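Local coordinates for protein CPn_0803/CP_1068/CPj0803/CpB0832 (Chlamydophila pneumoniae, PDB 3Q9D), which is of unknown function but, as a coiled-coil protein linked to chlamydial type III secretion, may act at the needle tip of that system, at residues L46-F51 against P107-A112; M95-K100 against P123-K128; F153-A158 against L167-Q172. All coordinates share one frame; numbering follows the deposited sequence. Where two conformers were deposited one is given.

Interaction 1. Residues L46-F51 against P107-A112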
# COMPACT_ATOMS: atom_id res chain seq x y z
N LEU A 46 13.40 39.86 15.05
CA LEU A 46 13.36 39.00 13.87
C LEU A 46 13.49 39.80 12.57
O LEU A 46 12.86 40.84 12.42
CB LEU A 46 12.05 38.23 13.85
CG LEU A 46 11.73 37.34 15.04
CD1 LEU A 46 10.24 37.10 15.10
CD2 LEU A 46 12.49 36.03 14.95
N GLU A 47 14.27 39.29 11.62
CA GLU A 47 14.34 39.88 10.29
C GLU A 47 13.20 39.33 9.42
O GLU A 47 12.78 38.19 9.63
CB GLU A 47 15.70 39.58 9.65
CG GLU A 47 16.12 38.10 9.71
CD GLU A 47 16.81 37.69 11.02
OE1 GLU A 47 16.26 37.91 12.12
OE2 GLU A 47 17.93 37.12 10.93
N ASP A 48 12.70 40.12 8.46
CA ASP A 48 11.63 39.68 7.57
C ASP A 48 12.02 38.38 6.90
O ASP A 48 11.17 37.55 6.52
CB ASP A 48 11.35 40.70 6.46
CG ASP A 48 10.57 41.92 6.95
OD1 ASP A 48 10.01 41.86 8.07
OD2 ASP A 48 10.50 42.93 6.20
N ASN A 49 13.32 38.20 6.74
CA ASN A 49 13.80 37.03 6.04
C ASN A 49 13.38 35.74 6.74
O ASN A 49 13.19 34.72 6.08
CB ASN A 49 15.32 37.09 5.87
CG ASN A 49 15.78 36.43 4.59
OD1 ASN A 49 15.07 36.43 3.59
ND2 ASN A 49 16.97 35.85 4.63
N VAL A 50 13.20 35.79 8.07
CA VAL A 50 12.86 34.60 8.84
C VAL A 50 11.46 34.09 8.51
O VAL A 50 11.24 32.89 8.39
CB VAL A 50 12.97 34.85 10.37
CG1 VAL A 50 12.60 33.60 11.16
CG2 VAL A 50 14.38 35.30 10.74
N PHE A 51 10.51 35.01 8.38
CA PHE A 51 9.16 34.64 8.03
C PHE A 51 9.15 34.02 6.64
O PHE A 51 8.39 33.10 6.38
CB PHE A 51 8.22 35.84 8.07
CG PHE A 51 7.89 36.29 9.47
CD1 PHE A 51 6.75 35.83 10.11
CD2 PHE A 51 8.73 37.17 10.15
CE1 PHE A 51 6.45 36.24 11.40
CE2 PHE A 51 8.43 37.58 11.44
CZ PHE A 51 7.29 37.11 12.06
N PRO A 107 3.57 45.94 11.20
CA PRO A 107 2.46 45.55 10.31
C PRO A 107 2.80 44.50 9.23
O PRO A 107 2.02 43.56 9.04
CB PRO A 107 2.02 46.88 9.71
CG PRO A 107 2.34 47.88 10.82
CD PRO A 107 3.63 47.40 11.42
N GLN A 108 3.92 44.64 8.53
CA GLN A 108 4.24 43.65 7.48
C GLN A 108 4.49 42.25 8.05
O GLN A 108 4.12 41.25 7.43
CB GLN A 108 5.39 44.10 6.61
CG GLN A 108 5.03 45.30 5.74
CD GLN A 108 6.11 45.68 4.76
OE1 GLN A 108 7.12 44.98 4.61
NE2 GLN A 108 5.92 46.80 4.07
N GLN A 109 5.11 42.19 9.21
CA GLN A 109 5.35 40.90 9.85
C GLN A 109 4.06 40.36 10.45
O GLN A 109 3.82 39.16 10.43
CB GLN A 109 6.44 41.02 10.91
CG GLN A 109 7.82 41.23 10.31
CD GLN A 109 8.94 41.00 11.32
OE1 GLN A 109 8.72 41.02 12.53
NE2 GLN A 109 10.15 40.76 10.82
N LYS A 110 3.23 41.24 10.99
CA LYS A 110 1.96 40.77 11.53
C LYS A 110 1.14 40.14 10.41
O LYS A 110 0.56 39.06 10.59
CB LYS A 110 1.18 41.89 12.22
CG LYS A 110 -0.03 41.40 12.98
CD LYS A 110 -0.79 42.59 13.63
CE LYS A 110 0.02 43.24 14.75
NZ LYS A 110 -0.72 44.37 15.41
N GLN A 111 1.08 40.81 9.25
CA GLN A 111 0.39 40.23 8.09
C GLN A 111 0.94 38.86 7.68
O GLN A 111 0.18 37.94 7.33
CB GLN A 111 0.44 41.18 6.89
CG GLN A 111 -0.43 42.42 7.02
CD GLN A 111 -0.46 43.21 5.72
OE1 GLN A 111 0.40 43.04 4.85
NE2 GLN A 111 -1.46 44.08 5.58
N ALA A 112 2.26 38.72 7.71
CA ALA A 112 2.86 37.44 7.33
C ALA A 112 2.51 36.37 8.36
O ALA A 112 2.23 35.23 7.99
CB ALA A 112 4.38 37.57 7.18

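Interaction 2. Residues M95-K100 against P123-K128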
# COMPACT_ATOMS: atom_id res chain seq x y z
N MET A 95 2.38 30.75 17.80
CA MET A 95 1.75 31.27 16.59
C MET A 95 1.11 30.15 15.76
O MET A 95 -0.09 30.21 15.42
CB MET A 95 2.80 32.00 15.73
CG MET A 95 2.26 32.42 14.36
SD MET A 95 3.56 32.88 13.18
CE MET A 95 4.52 34.01 14.18
N LEU A 96 1.90 29.12 15.44
CA LEU A 96 1.50 28.10 14.45
C LEU A 96 0.70 26.92 15.02
O LEU A 96 -0.08 26.29 14.31
CB LEU A 96 2.73 27.58 13.70
CG LEU A 96 3.45 28.65 12.88
CD1 LEU A 96 4.75 28.10 12.30
CD2 LEU A 96 2.54 29.15 11.77
N ILE A 97 0.92 26.61 16.29
CA ILE A 97 0.15 25.55 16.94
C ILE A 97 -1.12 26.13 17.57
O ILE A 97 -2.21 25.58 17.40
CB ILE A 97 0.98 24.80 18.01
CG1 ILE A 97 2.10 24.00 17.34
CG2 ILE A 97 0.10 23.87 18.81
CD1 ILE A 97 3.12 23.43 18.36
N ASN A 98 -0.99 27.27 18.26
CA ASN A 98 -2.13 27.89 18.96
C ASN A 98 -2.81 29.08 18.27
O ASN A 98 -3.80 29.57 18.77
CB ASN A 98 -1.71 28.30 20.38
CG ASN A 98 -1.34 27.10 21.23
OD1 ASN A 98 -1.83 26.01 20.99
ND2 ASN A 98 -0.46 27.30 22.22
N GLY A 99 -2.26 29.55 17.15
CA GLY A 99 -2.79 30.73 16.49
C GLY A 99 -2.66 32.03 17.30
O GLY A 99 -3.38 33.01 17.05
N LYS A 100 -1.74 32.04 18.26
CA LYS A 100 -1.60 33.18 19.19
C LYS A 100 -0.29 33.91 18.97
O LYS A 100 0.77 33.29 18.81
CB LYS A 100 -1.71 32.66 20.63
CG LYS A 100 -1.35 33.65 21.73
CD LYS A 100 -2.24 34.90 21.71
CE LYS A 100 -2.33 35.56 23.10
NZ LYS A 100 -1.00 35.88 23.69
N PRO A 123 -3.27 22.23 9.26
CA PRO A 123 -2.46 21.09 8.84
C PRO A 123 -1.49 20.65 9.94
O PRO A 123 -1.23 19.46 10.10
CB PRO A 123 -1.70 21.64 7.63
CG PRO A 123 -2.64 22.68 7.06
CD PRO A 123 -3.28 23.32 8.26
N ILE A 124 -0.94 21.62 10.68
CA ILE A 124 -0.08 21.29 11.84
C ILE A 124 -0.85 20.56 12.95
O ILE A 124 -0.35 19.59 13.54
CB ILE A 124 0.63 22.55 12.41
CG1 ILE A 124 1.67 23.06 11.40
CG2 ILE A 124 1.27 22.23 13.78
CD1 ILE A 124 2.09 24.54 11.63
N ARG A 125 -2.05 21.05 13.26
CA ARG A 125 -2.91 20.37 14.23
C ARG A 125 -3.32 18.97 13.77
O ARG A 125 -3.40 18.04 14.58
CB ARG A 125 -4.14 21.24 14.53
CG ARG A 125 -3.68 22.59 15.11
CD ARG A 125 -4.82 23.59 15.32
NE ARG A 125 -5.65 23.27 16.48
CZ ARG A 125 -5.24 23.36 17.74
NH1 ARG A 125 -3.99 23.74 18.02
NH2 ARG A 125 -6.07 23.06 18.74
N VAL A 126 -3.57 18.81 12.47
CA VAL A 126 -3.83 17.48 11.92
C VAL A 126 -2.59 16.60 12.01
O VAL A 126 -2.70 15.43 12.39
CB VAL A 126 -4.37 17.54 10.50
CG1 VAL A 126 -4.40 16.13 9.88
CG2 VAL A 126 -5.78 18.15 10.53
N ALA A 127 -1.40 17.14 11.70
CA ALA A 127 -0.16 16.37 11.90
C ALA A 127 -0.01 15.92 13.35
O ALA A 127 0.39 14.79 13.63
CB ALA A 127 1.07 17.17 11.47
N LYS A 128 -0.29 16.82 14.28
CA LYS A 128 -0.19 16.48 15.70
C LYS A 128 -1.23 15.41 16.07
O LYS A 128 -0.92 14.47 16.78
CB LYS A 128 -0.39 17.74 16.56
CG LYS A 128 -0.03 17.55 18.04
CD LYS A 128 -0.04 18.92 18.75
CE LYS A 128 0.44 18.82 20.18
NZ LYS A 128 1.18 20.04 20.62

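Interaction 3. Residues F153-A158 against L167-Q172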
# COMPACT_ATOMS: atom_id res chain seq x y z
N PHE A 153 -23.29 -4.56 0.96
CA PHE A 153 -22.86 -3.20 1.25
C PHE A 153 -21.41 -3.04 0.89
O PHE A 153 -20.58 -3.85 1.30
CB PHE A 153 -23.06 -2.90 2.73
CG PHE A 153 -24.49 -2.95 3.16
CD1 PHE A 153 -25.31 -1.83 3.02
CD2 PHE A 153 -25.03 -4.11 3.69
CE1 PHE A 153 -26.64 -1.87 3.41
CE2 PHE A 153 -26.37 -4.15 4.08
CZ PHE A 153 -27.16 -3.04 3.94
N LEU A 154 -21.11 -2.00 0.12
CA LEU A 154 -19.72 -1.60 -0.10
C LEU A 154 -19.38 -0.56 0.97
O LEU A 154 -19.83 0.59 0.91
CB LEU A 154 -19.56 -1.00 -1.51
CG LEU A 154 -18.16 -0.63 -2.01
CD1 LEU A 154 -18.24 -0.21 -3.48
CD2 LEU A 154 -17.51 0.50 -1.19
N ASN A 155 -18.64 -0.99 1.97
CA ASN A 155 -18.28 -0.11 3.08
C ASN A 155 -16.91 0.49 2.87
O ASN A 155 -16.00 -0.19 2.38
CB ASN A 155 -18.31 -0.87 4.40
CG ASN A 155 -19.62 -1.58 4.61
OD1 ASN A 155 -20.64 -0.95 4.89
ND2 ASN A 155 -19.62 -2.90 4.43
N ARG A 156 -16.75 1.76 3.24
CA ARG A 156 -15.43 2.37 3.22
C ARG A 156 -15.09 2.92 4.60
O ARG A 156 -15.82 3.75 5.10
CB ARG A 156 -15.37 3.49 2.16
CG ARG A 156 -15.39 2.97 0.74
CD ARG A 156 -15.51 4.13 -0.26
NE ARG A 156 -15.83 3.66 -1.60
CZ ARG A 156 -14.95 3.08 -2.41
NH1 ARG A 156 -13.69 2.89 -2.01
NH2 ARG A 156 -15.33 2.68 -3.61
N LEU A 157 -14.00 2.45 5.18
CA LEU A 157 -13.45 2.79 6.49
C LEU A 157 -12.37 3.86 6.38
O LEU A 157 -11.51 3.58 5.55
CB LEU A 157 -12.88 1.54 7.17
CG LEU A 157 -13.90 0.50 7.65
CD1 LEU A 157 -14.65 1.00 8.87
CD2 LEU A 157 -14.87 0.15 6.53
N ALA A 158 -12.46 5.06 6.95
CA ALA A 158 -11.40 6.05 6.80
C ALA A 158 -10.87 6.33 8.18
O ALA A 158 -11.65 6.49 9.13
CB ALA A 158 -11.95 7.36 6.17
N LEU A 167 -14.46 -2.51 2.31
CA LEU A 167 -14.85 -3.80 2.85
C LEU A 167 -16.28 -4.14 2.43
O LEU A 167 -17.20 -3.35 2.67
CB LEU A 167 -14.75 -3.75 4.38
CG LEU A 167 -14.95 -5.04 5.17
CD1 LEU A 167 -13.80 -6.03 4.89
CD2 LEU A 167 -15.02 -4.71 6.65
N MET A 168 -16.49 -5.29 1.77
CA MET A 168 -17.85 -5.72 1.39
C MET A 168 -18.44 -6.56 2.52
O MET A 168 -17.72 -7.33 3.17
CB MET A 168 -17.87 -6.55 0.08
CG MET A 168 -17.11 -5.93 -1.10
SD MET A 168 -17.85 -4.40 -1.71
CE MET A 168 -19.48 -4.97 -2.19
N THR A 169 -19.75 -6.41 2.76
CA THR A 169 -20.44 -7.22 3.76
C THR A 169 -21.81 -7.58 3.22
O THR A 169 -22.46 -6.76 2.57
CB THR A 169 -20.65 -6.44 5.09
OG1 THR A 169 -21.28 -5.17 4.83
CG2 THR A 169 -19.33 -6.21 5.83
N ASP A 170 -22.28 -8.80 3.48
CA ASP A 170 -23.67 -9.09 3.20
C ASP A 170 -24.43 -8.90 4.51
O ASP A 170 -23.84 -8.47 5.49
CB ASP A 170 -23.87 -10.49 2.59
CG ASP A 170 -23.41 -11.60 3.52
OD1 ASP A 170 -23.17 -11.33 4.72
OD2 ASP A 170 -23.31 -12.76 3.06
N VAL A 171 -25.71 -9.23 4.54
CA VAL A 171 -26.50 -8.92 5.73
C VAL A 171 -26.07 -9.76 6.94
O VAL A 171 -26.04 -9.27 8.08
CB VAL A 171 -28.01 -9.11 5.43
CG1 VAL A 171 -28.76 -9.40 6.68
CG2 VAL A 171 -28.56 -7.88 4.75
N GLN A 172 -25.72 -11.02 6.70
CA GLN A 172 -25.22 -11.83 7.79
C GLN A 172 -23.87 -11.33 8.33
O GLN A 172 -23.68 -11.28 9.55
CB GLN A 172 -25.07 -13.28 7.35
CG GLN A 172 -24.65 -14.17 8.50
CD GLN A 172 -24.55 -15.61 8.09
OE1 GLN A 172 -24.08 -15.93 6.99
NE2 GLN A 172 -24.99 -16.51 8.97

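Interaction 1. Residues L46-F51 against P107-A112
A helix-helix contact in the helical N-terminal part of the protein joins the start of helix 48-61 to the first turns of helix 107-133, and the Q109 side chain is its bridge to L46, D48 and F51. The CA atoms come nearest at D48 with Q109 and at F51 with A112, a three-residue step on each helix.

One amide nitrogen makes both polar bonds. Q109 NE2 donates to L46 O at 3.1 Å with an N-H...O angle of 159°; the acceptor lies close to the amide plane, whereas the nitrogen stands above the plane of the L46 carbonyl and not on a lone pair. The second bond, from Q109 NE2 to D48 OD1, is 3.0 Å long but more bent, at 144°. It meets the carboxylate on its anti side, with the carboxylate and amide planes well turned from each other. With CG beside the backbone N (chi1 -70°) and the chain extended beyond it, Q109 spans the gap between the helices and delivers NE2 to the L46-D48 turn. Two acceptors on one nitrogen would restrain the amide against flipping.

The F51 and Q109 side chains cross at about a right angle. F51 CE2 lies 3.5 Å from Q109 CD, the approach being oblique to the ring, and on the same aromatic side chain CD1 reaches A112 CB at 4.2 Å. The buried F51 thus packs against the amide group and chain of Q109, with its apolar contact at A112 CB, while D48 and Q108 lie at the exposed margin.

Helix 86-98 packs against the same N-terminal segment: L46 rests on I88 and F91, V50 on F92, and F51 on M95.

Interaction 2. Residues M95-K100 against P123-K128
The end of helix 86-98 meets helix 107-133 with I97 and R125 as the nearest backbone pair, their CA atoms 6.6 Å apart, just before G99 leaves helical geometry with a positive phi.

I124 supplies the apolar half of this helix-helix contact through two branches. Its CD1 reaches L96 CB at 3.7 Å, whereas I124 CG2 meets I97 CG1 at 4.1 Å, the two isoleucine side chains crossing at about a right angle. With CG2 of I124 anti to the backbone N and CG1 beside it (chi1 -68°), CG2 is put toward I97 CG1, while CD1, at the end of the CG1 branch, extends to L96. The contact also buries L96 O, which has no polar partner in the model.

R125 adds a polar contact to the helix end. Its chain bends at chi3 (75°), bringing NH1 to I97 O at 2.6 Å, with the oxygen at the guanidinium edge, near its plane. The N-H...O angle is only 119°, and this short, strongly bent geometry makes the weak hydrogen bond a doubtful hold.

F74 of helix 70-82 touches both L96 and I124, and L58 of helix 48-61 also packs on L96, placing the contact at a junction of four helices.

Interaction 3. Residues F153-A158 against L167-Q172
This antiparallel beta hairpin pairs strand 150-159 with strand 164-170: F153-T169 and N155-L167 are hydrogen-bonded pairs, and L154-M168 between them is a non-hydrogen-bonded pair.

N155 ties its side chain into the ladder. CG sits beside the backbone N (chi1 -53°), turning the amide across to the partner strand, where ND2 donates to L167 O at 3.0 Å. The backbone N155 N reaches that oxygen from the opposite face of the carbonyl plane, at 2.9 Å, and L167 O is held from both faces. N155 OD1 is hydrogen-bonded to S142 OG on strand 137-147, linking all three strands.

On the face carrying L154 and M168, the methionine chain curls back so that its sulfur lies against the neighbouring strand, M168 SD being 3.8 Å from L154 CG, while M168 also packs on F136 of the third subunit.

F153 turns to the face shared with N155 and T169; its CB approaches T169 OG1 at 3.6 Å, and the ring edge faces V171 CG2. OG1 of T169, between its own N and carbonyl carbon (chi1 52°), accepts a bond from N155 ND2 at 2.8 Å, lying only 6° out of the asparagine amide plane.

How the interactions relate
Interactions 1 and 2 belong to one helical bundle: both use helix 107-133, at its start and farther along it, and their segments alternate in the chain. Their centres are 19 Å apart, yet they touch directly, F51 CE1 packing on M95 CE at 4.1 Å. Interaction 3 lies on the opposite side of the chain's centre, in the three-stranded sheet. Its centre is about 51 Å from that of interaction 1 and 35 Å from that of interaction 2, with nearest atoms about 31 and 12 Å away. Residues of interactions 2 and 3 touch the second subunit, whereas no other chain of the assembly meets interaction 1.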